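Local structure of ethyl acetate hydrolase (Pseudomonas veronii, 5EFZ) at residues L35-C40 with N121-D126; P42-A47 with N97-G102; G227-F232 with I302-F307. The protein hydrolyses ethyl acetate to ethanol and acetate, acting in the breakdown of short-chain methyl ketones such as 2-butanone. All blocks are in the same frame, centred on the assembly; numbering follows the deposited sequence. Where two conformers were deposited one is given.

Contact 1: L35-C40 with N121-D126; sequences LEEGRC and NVRIGD
L35 lays its CD2 methyl against the carboxylate of D126, CD2 standing 3.5 Å from D126 CG, and the two side chains cross at about a right angle. That carboxylate works with both oxygens. OD1 reaches across the contact and accepts E36 N on its syn side (2.8 Å), while OD2 turns back within its own segment and takes R123 N on the anti side, at 2.8 Å with a nearly straight N-H...O angle of 171°. A bridging water donates to D126 OD2 and to N121 O and accepts from E37 N, so the buried acid ties both backbones together. The second polar link is a salt bridge. R123, extended from CG to NE, offers NE and NH2 side-on to a single oxygen, E37 OE2, at 2.8 Å from NE and 3.0 Å from NH2. The oxygen lies in the guanidinium plane, whereas both nitrogens approach it from the same face of the E37 carboxylate, the two planes being 57° apart. A bend at chi2 (-58°) folds E37 back to this position, with its CG 3.7 Å from N121 O. W271 of helix 263-274 packs on E37, N121 and R123. In the conformer given, E36 OE2 makes a salt bridge to R280, whose guanidinium comes close to that of R123; the E37 carboxylate probably offsets part of this like-charge approach. The bond from R123 N to D126 supplies one half of a capping box, R123 being N-cap and D126 the third residue of helix 124-139. Across the contact, the type I turn L35-G38, with L35 N bonded to R39 O and G38 N to L35 O, fits the tip of a hairpin with a G1 bulge, the link between strands 33-34 and 40-41.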
# COMPACT_ATOMS: atom_id res chain seq x y z
N LEU A 35 28.90 -6.23 -16.88
CA LEU A 35 27.54 -5.92 -16.48
C LEU A 35 26.87 -5.06 -17.50
O LEU A 35 27.54 -4.30 -18.19
CB LEU A 35 27.53 -5.23 -15.13
CG LEU A 35 28.04 -6.07 -13.98
CD1 LEU A 35 28.16 -5.20 -12.74
CD2 LEU A 35 27.10 -7.27 -13.72
N GLU A 36 25.55 -5.18 -17.62
CA GLU A 36 24.81 -4.40 -18.60
C GLU A 36 25.08 -2.89 -18.45
O GLU A 36 25.29 -2.19 -19.44
CB GLU A 36 23.30 -4.67 -18.51
CG GLU A 36 22.49 -3.96 -19.61
CD GLU A 36 21.04 -4.41 -19.69
OE1 GLU A 36 20.71 -5.46 -19.11
OE2 GLU A 36 20.22 -3.71 -20.31
N GLU A 37 25.10 -2.41 -17.21
CA GLU A 37 25.30 -0.98 -16.95
C GLU A 37 26.69 -0.47 -17.30
O GLU A 37 26.95 0.74 -17.29
CB GLU A 37 25.03 -0.64 -15.47
CG GLU A 37 23.57 -0.52 -15.12
CD GLU A 37 22.85 0.55 -15.94
OE1 GLU A 37 23.04 1.75 -15.65
OE2 GLU A 37 22.12 0.19 -16.89
N GLY A 38 27.62 -1.38 -17.59
CA GLY A 38 28.91 -0.94 -18.09
C GLY A 38 30.15 -1.30 -17.32
O GLY A 38 31.25 -1.30 -17.86
N ARG A 39 30.00 -1.60 -16.04
CA ARG A 39 31.15 -2.04 -15.26
C ARG A 39 31.42 -3.54 -15.43
O ARG A 39 30.51 -4.30 -15.75
CB ARG A 39 30.93 -1.68 -13.78
CG ARG A 39 30.88 -0.17 -13.57
CD ARG A 39 30.63 0.21 -12.12
NE ARG A 39 31.80 -0.03 -11.28
CZ ARG A 39 31.78 0.03 -9.96
NH1 ARG A 39 30.65 0.32 -9.33
NH2 ARG A 39 32.88 -0.19 -9.27
N CYS A 40 32.66 -3.94 -15.23
CA CYS A 40 33.00 -5.36 -15.27
C CYS A 40 33.28 -5.87 -13.86
O CYS A 40 34.08 -5.28 -13.14
CB CYS A 40 34.24 -5.59 -16.16
SG CYS A 40 34.50 -7.37 -16.65
N ASN A 121 25.74 -1.23 -10.21
CA ASN A 121 24.31 -1.40 -10.44
C ASN A 121 24.13 -2.68 -11.25
O ASN A 121 24.60 -2.75 -12.37
CB ASN A 121 23.74 -0.18 -11.16
CG ASN A 121 23.69 1.04 -10.27
OD1 ASN A 121 23.48 0.92 -9.07
ND2 ASN A 121 23.87 2.20 -10.86
N VAL A 122 23.49 -3.68 -10.65
CA VAL A 122 23.29 -4.97 -11.29
C VAL A 122 21.83 -5.10 -11.76
O VAL A 122 20.89 -4.70 -11.05
CB VAL A 122 23.65 -6.11 -10.33
CG1 VAL A 122 23.45 -7.48 -10.99
CG2 VAL A 122 25.10 -5.96 -9.85
N ARG A 123 21.64 -5.62 -12.97
CA ARG A 123 20.31 -5.79 -13.53
C ARG A 123 19.88 -7.27 -13.51
O ARG A 123 20.73 -8.17 -13.41
CB ARG A 123 20.24 -5.25 -14.98
CG ARG A 123 20.28 -3.70 -15.10
CD ARG A 123 20.20 -3.26 -16.57
NE ARG A 123 20.16 -1.79 -16.69
CZ ARG A 123 19.04 -1.05 -16.65
NH1 ARG A 123 17.86 -1.62 -16.48
NH2 ARG A 123 19.13 0.27 -16.78
N ILE A 124 18.58 -7.50 -13.62
CA ILE A 124 18.04 -8.86 -13.73
C ILE A 124 18.77 -9.63 -14.83
O ILE A 124 19.13 -10.80 -14.65
CB ILE A 124 16.53 -8.83 -14.02
CG1 ILE A 124 15.75 -8.23 -12.83
CG2 ILE A 124 16.01 -10.25 -14.37
CD1 ILE A 124 15.73 -9.09 -11.57
N GLY A 125 19.03 -8.96 -15.96
CA GLY A 125 19.72 -9.63 -17.07
C GLY A 125 21.13 -10.10 -16.71
O GLY A 125 21.62 -11.10 -17.26
N ASP A 126 21.80 -9.38 -15.80
CA ASP A 126 23.13 -9.81 -15.36
C ASP A 126 23.04 -11.12 -14.58
O ASP A 126 23.84 -12.01 -14.80
CB ASP A 126 23.81 -8.71 -14.51
CG ASP A 126 24.02 -7.41 -15.28
OD1 ASP A 126 24.48 -7.47 -16.45
OD2 ASP A 126 23.72 -6.32 -14.72
O HOH W 1 24.20 -3.78 -14.88
O HOH W 2 24.77 2.54 -13.63
O HOH W 3 27.50 -1.69 -13.80

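Contact 2: P42-A47 with N97-G102; sequences PECLLA and NQIGNG
N97 meets A47 with both its backbone and its side chain. Its N donates to A47 O at 3.0 Å, almost in line with the carbonyl bond (C=O...N angle 173°), and its ND2 donates to the same oxygen at 2.8 Å. The second donor stands above the carbonyl plane, 66° out of it, although the oxygen lies close to the plane of the N97 amide. CG sits beside the backbone N (chi1 -71°), which lets one residue grip one oxygen twice, and ND2 also rests 3.5 Å from the CB of A47. The other end of this buried amide is held as well: N97 OD1 accepts from N101 ND2 at 2.9 Å and from S72 N, fixing the rotation of the group. The side chain of Q98 leaves the contact and packs on M152 and Q156 of helix 152-163 and M269 of helix 263-274; its backbone opens a type II turn whose bond runs from N101 N to Q98 O. I99, the next residue, supplies the apolar half of the contact. Its CD1 touches C44 SG at 3.9 Å, and its CG1 lies 3.9 Å from L46 CD2, the leucine and isoleucine chains crossing obliquely. G100 takes the third place of the turn at a positive phi, with no side chain to clash with the preceding carbonyl. N101 then closes the turn, its amide looking back to N97, before G102 leads on toward S104. The hydroxyl of S104 is hydrogen-bonded to both N97 O and A47 N, a further polar link between the two segments. Because N97 directly follows strand 92-96 and A47 belongs to strand 45-51, its antiparallel neighbour, the contact marks where the loop leaves the sheet, at the antiparallel strand that is characteristic of the alpha/beta hydrolase fold.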
# COMPACT_ATOMS: atom_id res chain seq x y z
N PRO A 42 35.40 -8.39 -12.01
CA PRO A 42 36.55 -9.24 -12.35
C PRO A 42 36.32 -10.72 -12.03
O PRO A 42 36.85 -11.58 -12.73
CB PRO A 42 37.67 -8.68 -11.47
CG PRO A 42 37.22 -7.32 -11.08
CD PRO A 42 35.73 -7.37 -11.01
N GLU A 43 35.59 -11.01 -10.96
CA GLU A 43 35.20 -12.38 -10.68
C GLU A 43 33.83 -12.38 -10.04
O GLU A 43 33.58 -11.68 -9.06
CB GLU A 43 36.21 -13.10 -9.78
CG GLU A 43 36.44 -12.45 -8.43
CD GLU A 43 36.93 -13.43 -7.37
OE1 GLU A 43 37.24 -14.59 -7.73
OE2 GLU A 43 36.99 -13.04 -6.18
N CYS A 44 32.92 -13.13 -10.62
CA CYS A 44 31.58 -13.20 -10.10
C CYS A 44 31.42 -14.55 -9.41
O CYS A 44 31.57 -15.59 -10.06
CB CYS A 44 30.55 -13.02 -11.22
SG CYS A 44 28.84 -13.13 -10.66
N LEU A 45 31.20 -14.52 -8.10
CA LEU A 45 30.96 -15.74 -7.33
C LEU A 45 29.46 -15.90 -7.13
O LEU A 45 28.77 -15.00 -6.64
CB LEU A 45 31.65 -15.68 -5.97
CG LEU A 45 33.14 -15.38 -5.92
CD1 LEU A 45 33.62 -15.52 -4.50
CD2 LEU A 45 33.90 -16.31 -6.82
N LEU A 46 28.94 -17.06 -7.51
CA LEU A 46 27.54 -17.36 -7.29
C LEU A 46 27.44 -18.40 -6.19
O LEU A 46 28.12 -19.45 -6.26
CB LEU A 46 26.88 -17.88 -8.58
CG LEU A 46 26.80 -16.92 -9.75
CD1 LEU A 46 26.13 -17.66 -10.95
CD2 LEU A 46 26.01 -15.63 -9.36
N ALA A 47 26.62 -18.11 -5.19
CA ALA A 47 26.28 -19.06 -4.13
C ALA A 47 25.14 -19.96 -4.61
O ALA A 47 24.05 -19.46 -4.94
CB ALA A 47 25.89 -18.34 -2.84
N ASN A 97 21.64 -17.95 -5.76
CA ASN A 97 21.49 -16.67 -5.06
C ASN A 97 21.79 -15.46 -5.95
O ASN A 97 22.80 -15.42 -6.67
CB ASN A 97 22.41 -16.65 -3.84
CG ASN A 97 21.93 -17.60 -2.74
OD1 ASN A 97 21.10 -17.21 -1.91
ND2 ASN A 97 22.46 -18.84 -2.71
N GLN A 98 20.90 -14.48 -5.89
CA GLN A 98 21.09 -13.22 -6.61
C GLN A 98 22.43 -12.60 -6.34
O GLN A 98 22.89 -12.56 -5.19
CB GLN A 98 20.03 -12.20 -6.18
CG GLN A 98 18.71 -12.28 -6.92
CD GLN A 98 17.88 -11.04 -6.56
OE1 GLN A 98 18.39 -9.92 -6.56
NE2 GLN A 98 16.63 -11.26 -6.18
N ILE A 99 23.05 -12.08 -7.40
CA ILE A 99 24.16 -11.14 -7.23
C ILE A 99 23.67 -10.01 -6.36
O ILE A 99 22.65 -9.37 -6.67
CB ILE A 99 24.64 -10.61 -8.59
CG1 ILE A 99 25.13 -11.79 -9.46
CG2 ILE A 99 25.77 -9.57 -8.41
CD1 ILE A 99 25.38 -11.41 -10.92
N GLY A 100 24.39 -9.71 -5.28
CA GLY A 100 23.98 -8.61 -4.43
C GLY A 100 23.26 -9.05 -3.17
O GLY A 100 22.97 -8.22 -2.30
N ASN A 101 22.96 -10.35 -3.03
CA ASN A 101 22.14 -10.78 -1.90
C ASN A 101 22.92 -11.13 -0.64
O ASN A 101 22.32 -11.60 0.35
CB ASN A 101 21.24 -11.98 -2.30
CG ASN A 101 21.90 -13.35 -2.05
OD1 ASN A 101 23.11 -13.55 -2.24
ND2 ASN A 101 21.07 -14.32 -1.66
N GLY A 102 24.24 -10.92 -0.67
CA GLY A 102 25.11 -11.19 0.48
C GLY A 102 25.79 -12.54 0.49
O GLY A 102 26.79 -12.74 1.21

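Contact 3: G227-F232 with I302-F307; sequences GWSPEF and ISHDQF
Q306 fills the close part of the contact: its CG lies 3.6 Å from W228 O, and its NE2 sits 3.5 Å from S229 CB and 3.7 Å from P230 CD. No hydrogen bond crosses. Instead a bend at chi2 (-60°) brings NE2 back to H304 O (2.7 Å) and sets the amide against S229 and P230. Cutting Q306 back to an alanine removes CG and the amide, which is likely to leave a gap beside W228 O and P230 and H304 O without this donor. The looser side lies between two partly exposed residues, E231 CB coming no nearer than 4.3 Å to H304 CD2. Separately, buried G227 CA makes a long contact, 4.5 Å, with CE2 at the ring edge of F307. S229 OG accepts from F232 N as the cap of helix 230-234 and also bonds to I331 O. An Asx turn spans Q306, D305 OD1 accepting from F307 N, and D305 OD2 bonds to H334 ND1, consistent with their inferred catalytic roles. The junction thus lies at the start of helix 230-234, against the loop from strand 296-300 to helix 310-317, with T309 and Q306 of the second subunit packing on P230 and Q306.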
# COMPACT_ATOMS: atom_id res chain seq x y z
N GLY A 227 2.97 -5.67 2.03
CA GLY A 227 3.41 -7.04 1.74
C GLY A 227 2.38 -8.11 2.00
O GLY A 227 2.55 -9.25 1.56
N TRP A 228 1.32 -7.76 2.73
CA TRP A 228 0.30 -8.77 3.08
C TRP A 228 -1.00 -8.35 2.42
O TRP A 228 -1.04 -8.20 1.20
CB TRP A 228 0.18 -8.91 4.61
CG TRP A 228 1.52 -9.26 5.29
CD1 TRP A 228 2.39 -8.39 5.91
CD2 TRP A 228 2.12 -10.56 5.36
NE1 TRP A 228 3.48 -9.09 6.40
CE2 TRP A 228 3.35 -10.41 6.06
CE3 TRP A 228 1.71 -11.84 4.94
CZ2 TRP A 228 4.19 -11.50 6.33
CZ3 TRP A 228 2.57 -12.93 5.19
CH2 TRP A 228 3.78 -12.75 5.91
N SER A 229 -2.08 -8.15 3.18
CA SER A 229 -3.26 -7.50 2.63
C SER A 229 -4.12 -6.98 3.77
O SER A 229 -3.94 -7.38 4.92
CB SER A 229 -4.10 -8.46 1.75
OG SER A 229 -4.82 -9.36 2.59
N PRO A 230 -5.02 -6.03 3.48
CA PRO A 230 -5.95 -5.62 4.54
C PRO A 230 -6.76 -6.82 5.09
O PRO A 230 -7.03 -6.89 6.29
CB PRO A 230 -6.86 -4.61 3.85
CG PRO A 230 -5.92 -3.98 2.79
CD PRO A 230 -5.09 -5.15 2.29
N GLU A 231 -7.13 -7.76 4.22
CA GLU A 231 -7.88 -8.94 4.66
C GLU A 231 -7.07 -9.85 5.58
O GLU A 231 -7.62 -10.45 6.51
CB GLU A 231 -8.34 -9.77 3.46
CG GLU A 231 -9.66 -9.34 2.86
CD GLU A 231 -10.79 -9.39 3.86
OE1 GLU A 231 -11.47 -10.44 4.00
OE2 GLU A 231 -11.01 -8.36 4.53
N PHE A 232 -5.78 -9.98 5.29
CA PHE A 232 -4.85 -10.72 6.17
C PHE A 232 -5.04 -10.28 7.62
O PHE A 232 -5.22 -11.10 8.54
CB PHE A 232 -3.41 -10.47 5.71
CG PHE A 232 -2.32 -11.16 6.55
CD1 PHE A 232 -1.94 -12.46 6.27
CD2 PHE A 232 -1.61 -10.44 7.51
CE1 PHE A 232 -0.87 -13.11 7.00
CE2 PHE A 232 -0.57 -11.03 8.22
CZ PHE A 232 -0.20 -12.37 7.98
N ILE A 302 -0.54 -13.78 -6.88
CA ILE A 302 -1.24 -14.11 -5.65
C ILE A 302 -2.43 -13.17 -5.58
O ILE A 302 -2.26 -11.98 -5.84
CB ILE A 302 -0.31 -13.98 -4.43
CG1 ILE A 302 0.76 -15.12 -4.52
CG2 ILE A 302 -1.11 -13.99 -3.08
CD1 ILE A 302 1.94 -14.97 -3.54
N SER A 303 -3.61 -13.72 -5.30
CA SER A 303 -4.86 -12.97 -5.44
C SER A 303 -4.87 -11.61 -4.73
O SER A 303 -5.35 -10.61 -5.30
CB SER A 303 -6.05 -13.83 -4.95
OG SER A 303 -5.91 -14.18 -3.57
N HIS A 304 -4.32 -11.56 -3.51
CA HIS A 304 -4.40 -10.34 -2.71
C HIS A 304 -3.06 -9.59 -2.65
O HIS A 304 -2.85 -8.74 -1.78
CB HIS A 304 -4.91 -10.67 -1.28
CG HIS A 304 -6.36 -11.04 -1.22
ND1 HIS A 304 -6.88 -12.17 -1.86
CD2 HIS A 304 -7.43 -10.43 -0.66
CE1 HIS A 304 -8.17 -12.24 -1.65
NE2 HIS A 304 -8.54 -11.19 -0.91
N ASP A 305 -2.16 -9.89 -3.58
CA ASP A 305 -0.89 -9.14 -3.72
C ASP A 305 -1.20 -7.66 -4.00
O ASP A 305 -1.89 -7.34 -4.97
CB ASP A 305 -0.03 -9.77 -4.84
CG ASP A 305 1.42 -9.28 -4.86
OD1 ASP A 305 1.66 -8.08 -4.60
OD2 ASP A 305 2.31 -10.13 -5.11
N GLN A 306 -0.69 -6.76 -3.16
CA GLN A 306 -0.93 -5.34 -3.29
C GLN A 306 -0.11 -4.64 -4.35
O GLN A 306 -0.43 -3.49 -4.68
CB GLN A 306 -0.68 -4.66 -1.95
CG GLN A 306 -1.49 -5.27 -0.81
CD GLN A 306 -2.97 -5.18 -1.04
OE1 GLN A 306 -3.49 -4.09 -1.32
NE2 GLN A 306 -3.68 -6.31 -0.92
N PHE A 307 0.97 -5.24 -4.84
CA PHE A 307 1.79 -4.48 -5.79
C PHE A 307 2.21 -5.22 -7.05
O PHE A 307 2.55 -4.58 -8.04
CB PHE A 307 3.04 -3.87 -5.07
CG PHE A 307 3.92 -4.86 -4.41
CD1 PHE A 307 5.04 -5.35 -5.07
CD2 PHE A 307 3.70 -5.25 -3.10
CE1 PHE A 307 5.88 -6.25 -4.47
CE2 PHE A 307 4.54 -6.15 -2.48
CZ PHE A 307 5.64 -6.65 -3.17

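In the fold
Contacts 1 and 2 are neighbours, with centres 12 Å apart, and they touch: V122 CG2 packs on I99 CG2 at 3.9 Å. Along the chain, both segments of contact 2 fall between those of contact 1, so together they join the early strands 33-34, 40-41 and 45-51 to the connection from strand 92-96 to helix 124-139. Contact 3 follows in sequence and lies on the opposite side of the chain's centre, its centre about 31 Å from each of the others and nearest atoms about 12 Å away. It sits after strand 296-300, contains D305 and adjoins H334, both inferred to be catalytic, and meets the second subunit, whereas contacts 1 and 2 are structural packing away from those sites.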